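Local coordinates for protein SVS_variant_AS1 (Streptomyces sp. CWA1, PDB 6TJA) that probably cyclises geranylgeranyl diphosphate to the diterpene spiroviolene, as a reconstructed and engineered ancestor of the terpene cyclase spiroviolene synthase, at residues E18-P23 against L298-R303. Residues are numbered along the deposited sequence; the frame is centred on the assembly and turned at random.
Sequences ESAIHP and LRHGIR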
ATOM      1  N   GLU A  18      28.388  -1.728   9.760  1.00 31.99           N
ATOM      2  CA  GLU A  18      29.126  -2.630   8.914  1.00 31.67           C
ATOM      3  C   GLU A  18      29.087  -2.311   7.428  1.00 30.92           C
ATOM      4  O   GLU A  18      28.070  -2.327   6.817  1.00 34.41           O
ATOM      5  CB  GLU A  18      28.627  -4.049   9.139  1.00 31.60           C
ATOM      6  CG  GLU A  18      28.675  -4.534  10.558  1.00 33.56           C
ATOM      7  CD  GLU A  18      27.643  -3.917  11.457  1.00 35.16           C
ATOM      8  OE1 GLU A  18      26.493  -3.851  11.115  1.00 33.78           O
ATOM      9  OE2 GLU A  18      28.004  -3.513  12.536  1.00 37.69           O
ATOM     10  N   SER A  19      30.229  -2.015   6.870  1.00 27.83           N
ATOM     11  CA  SER A  19      30.344  -1.734   5.424  1.00 29.08           C
ATOM     12  C   SER A  19      30.815  -3.011   4.737  1.00 27.24           C
ATOM     13  O   SER A  19      31.889  -3.488   5.076  1.00 31.10           O
ATOM     14  CB  SER A  19      31.257  -0.586   5.162  1.00 26.84           C
ATOM     15  OG  SER A  19      31.471  -0.496   3.771  1.00 29.81           O
ATOM     16  N   ALA A  20      30.046  -3.557   3.803  1.00 26.89           N
ATOM     17  CA  ALA A  20      30.478  -4.747   3.039  1.00 27.12           C
ATOM     18  C   ALA A  20      29.784  -4.756   1.690  1.00 28.39           C
ATOM     19  O   ALA A  20      28.666  -4.186   1.573  1.00 28.58           O
ATOM     20  CB  ALA A  20      30.176  -6.022   3.816  1.00 28.84           C
ATOM     21  N   ILE A  21      30.399  -5.438   0.730  1.00 28.92           N
ATOM     22  CA  ILE A  21      29.875  -5.522  -0.655  1.00 29.34           C
ATOM     23  C   ILE A  21      29.988  -6.955  -1.173  1.00 31.75           C
ATOM     24  O   ILE A  21      30.962  -7.651  -0.825  1.00 30.03           O
ATOM     25  CB  ILE A  21      30.580  -4.480  -1.524  1.00 31.93           C
ATOM     26  CG1 ILE A  21      29.880  -4.362  -2.884  1.00 31.74           C
ATOM     27  CG2 ILE A  21      32.090  -4.721  -1.598  1.00 30.96           C
ATOM     28  CD1 ILE A  21      30.054  -2.997  -3.516  1.00 33.55           C
ATOM     29  N   HIS A  22      28.989  -7.381  -1.944  1.00 30.01           N
ATOM     30  CA  HIS A  22      28.918  -8.765  -2.460  1.00 29.19           C
ATOM     31  C   HIS A  22      30.189  -9.077  -3.256  1.00 30.78           C
ATOM     32  O   HIS A  22      30.598  -8.298  -4.110  1.00 28.56           O
ATOM     33  CB  HIS A  22      27.652  -8.951  -3.277  1.00 26.99           C
ATOM     34  CG  HIS A  22      27.299 -10.383  -3.452  1.00 25.99           C
ATOM     35  ND1 HIS A  22      28.012 -11.198  -4.282  1.00 25.02           N
ATOM     36  CD2 HIS A  22      26.330 -11.147  -2.898  1.00 28.33           C
ATOM     37  CE1 HIS A  22      27.494 -12.409  -4.264  1.00 29.82           C
ATOM     38  NE2 HIS A  22      26.478 -12.423  -3.379  1.00 28.97           N
ATOM     39  N   PRO A  23      30.874 -10.219  -3.009  1.00 31.67           N
ATOM     40  CA  PRO A  23      32.065 -10.571  -3.792  1.00 29.82           C
ATOM     41  C   PRO A  23      31.820 -10.738  -5.301  1.00 32.33           C
ATOM     42  O   PRO A  23      32.748 -10.661  -6.036  1.00 30.70           O
ATOM     43  CB  PRO A  23      32.561 -11.902  -3.195  1.00 28.27           C
ATOM     44  CG  PRO A  23      31.466 -12.391  -2.266  1.00 30.51           C
ATOM     45  CD  PRO A  23      30.598 -11.183  -1.925  1.00 30.72           C
ATOM     46  N   LEU A 298      19.322  -4.288   7.230  1.00 24.27           N
ATOM     47  CA  LEU A 298      18.998  -2.872   7.559  1.00 24.33           C
ATOM     48  C   LEU A 298      20.313  -2.130   7.848  1.00 24.44           C
ATOM     49  O   LEU A 298      20.515  -1.030   7.306  1.00 23.08           O
ATOM     50  CB  LEU A 298      18.064  -2.808   8.764  1.00 23.94           C
ATOM     51  CG  LEU A 298      16.689  -3.460   8.633  1.00 24.93           C
ATOM     52  CD1 LEU A 298      15.948  -3.333   9.957  1.00 24.54           C
ATOM     53  CD2 LEU A 298      15.857  -2.841   7.499  1.00 26.24           C
ATOM     54  N   ARG A 299      21.189  -2.721   8.664  1.00 23.15           N
ATOM     55  CA  ARG A 299      22.461  -2.080   9.062  1.00 24.81           C
ATOM     56  C   ARG A 299      23.314  -1.879   7.806  1.00 26.80           C
ATOM     57  O   ARG A 299      23.759  -0.732   7.583  1.00 25.94           O
ATOM     58  CB  ARG A 299      23.154  -2.907  10.146  1.00 26.68           C
ATOM     59  CG  ARG A 299      22.391  -2.972  11.458  1.00 27.08           C
ATOM     60  CD  ARG A 299      23.014  -3.952  12.439  1.00 27.50           C
ATOM     61  NE  ARG A 299      24.293  -3.437  12.886  1.00 28.24           N
ATOM     62  CZ  ARG A 299      24.515  -2.727  13.997  1.00 27.92           C
ATOM     63  NH1 ARG A 299      23.525  -2.415  14.810  1.00 27.86           N
ATOM     64  NH2 ARG A 299      25.736  -2.300  14.264  1.00 26.62           N
ATOM     65  N   HIS A 300      23.497  -2.941   7.004  1.00 26.66           N
ATOM     66  CA  HIS A 300      24.294  -2.923   5.747  1.00 27.38           C
ATOM     67  C   HIS A 300      23.721  -1.872   4.799  1.00 27.27           C
ATOM     68  O   HIS A 300      24.511  -1.202   4.131  1.00 27.22           O
ATOM     69  CB  HIS A 300      24.297  -4.311   5.063  1.00 28.48           C
ATOM     70  CG  HIS A 300      25.299  -5.259   5.614  1.00 27.09           C
ATOM     71  ND1 HIS A 300      26.593  -4.867   5.893  1.00 31.79           N
ATOM     72  CD2 HIS A 300      25.236  -6.580   5.885  1.00 27.39           C
ATOM     73  CE1 HIS A 300      27.299  -5.907   6.302  1.00 29.33           C
ATOM     74  NE2 HIS A 300      26.480  -6.962   6.336  1.00 27.43           N
ATOM     75  N   GLY A 301      22.387  -1.811   4.704  1.00 27.10           N
ATOM     76  CA  GLY A 301      21.636  -0.845   3.874  1.00 26.54           C
ATOM     77  C   GLY A 301      21.913   0.594   4.286  1.00 24.88           C
ATOM     78  O   GLY A 301      22.276   1.341   3.422  1.00 23.87           O
ATOM     79  N   ILE A 302      21.766   0.952   5.573  1.00 26.35           N
ATOM     80  CA  ILE A 302      21.983   2.339   6.073  1.00 26.73           C
ATOM     81  C   ILE A 302      23.396   2.769   5.666  1.00 28.80           C
ATOM     82  O   ILE A 302      23.538   3.789   5.000  1.00 29.30           O
ATOM     83  CB  ILE A 302      21.787   2.456   7.592  1.00 26.07           C
ATOM     84  CG1 ILE A 302      20.344   2.191   8.021  1.00 25.05           C
ATOM     85  CG2 ILE A 302      22.273   3.812   8.098  1.00 25.91           C
ATOM     86  CD1 ILE A 302      20.176   2.018   9.517  1.00 22.22           C
ATOM     87  N   ARG A 303      24.396   1.988   6.058  1.00 30.71           N
ATOM     88  CA  ARG A 303      25.829   2.233   5.745  1.00 29.63           C
ATOM     89  C   ARG A 303      26.060   2.276   4.232  1.00 26.12           C
ATOM     90  O   ARG A 303      26.722   3.215   3.749  1.00 25.93           O
ATOM     91  CB  ARG A 303      26.700   1.124   6.343  1.00 31.58           C
ATOM     92  CG  ARG A 303      28.195   1.304   6.107  1.00 32.48           C
ATOM     93  CD  ARG A 303      28.705   2.713   6.369  1.00 31.36           C
ATOM     94  NE  ARG A 303      30.116   2.682   6.075  1.00 34.59           N
ATOM     95  CZ  ARG A 303      31.091   2.937   6.944  1.00 36.88           C
ATOM     96  NH1 ARG A 303      30.827   3.349   8.175  1.00 41.91           N
ATOM     97  NH2 ARG A 303      32.343   2.819   6.556  1.00 38.52           N
TER
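Glu18 and Arg299 form a two-pronged salt bridge where the extended N-terminal segment 18-23, which leads into helix 25-38, passes over helix 289-309, the last modelled helix. Starting from the backbone, Glu18 CB lies against the His300 ring, 3.6 Å from CE1. A bend at chi2 (73°) then turns the chain so that the carboxylate reaches the arginine rather than following the imidazole. There OE1 accepts a nearly straight bond from Arg299 NE at 2.9 Å, while OE2 takes one from Arg299 NH2 at 3.1 Å. Each oxygen uses its syn lone pair, and the carboxylate and guanidinium planes are only 21° apart: the classic side-on bidentate pairing. Glu18 OE1 also sits 3.6 Å from Arg299 CB, tucked against the root of its partner. With an alanine at this helix position, the Glu18 carboxylate is likely to lose both bonds and its countercharge, and to be freer to turn.

The same helix also holds the backbone of the loop. His300 ND1 donates to Glu18 O at 3.1 Å, a bent bond (144°) that arrives from above the carbonyl plane, and Ala20 CB packs 3.8 Å from His300 CE1. One turn on from Arg299, Arg303 NE lies 3.6 Å from Ser19 CB. The polar ends of this pair look to other partners: Glu307 hydrogen-bonds the Ser19 hydroxyl and forms a salt bridge with Arg303 NE, and Arg303 NH1 bonds to the Cys15 carbonyl.

The loop is thus fastened to this helix of the all-helical terpene-synthase fold mainly by polar groups at the surface. Donation to Glu18 O places a proton on His300 ND1 but leaves the charge of the ring undecided, and the Glu18 carboxylate, already paired with Arg299, probably has little effect on the imidazole.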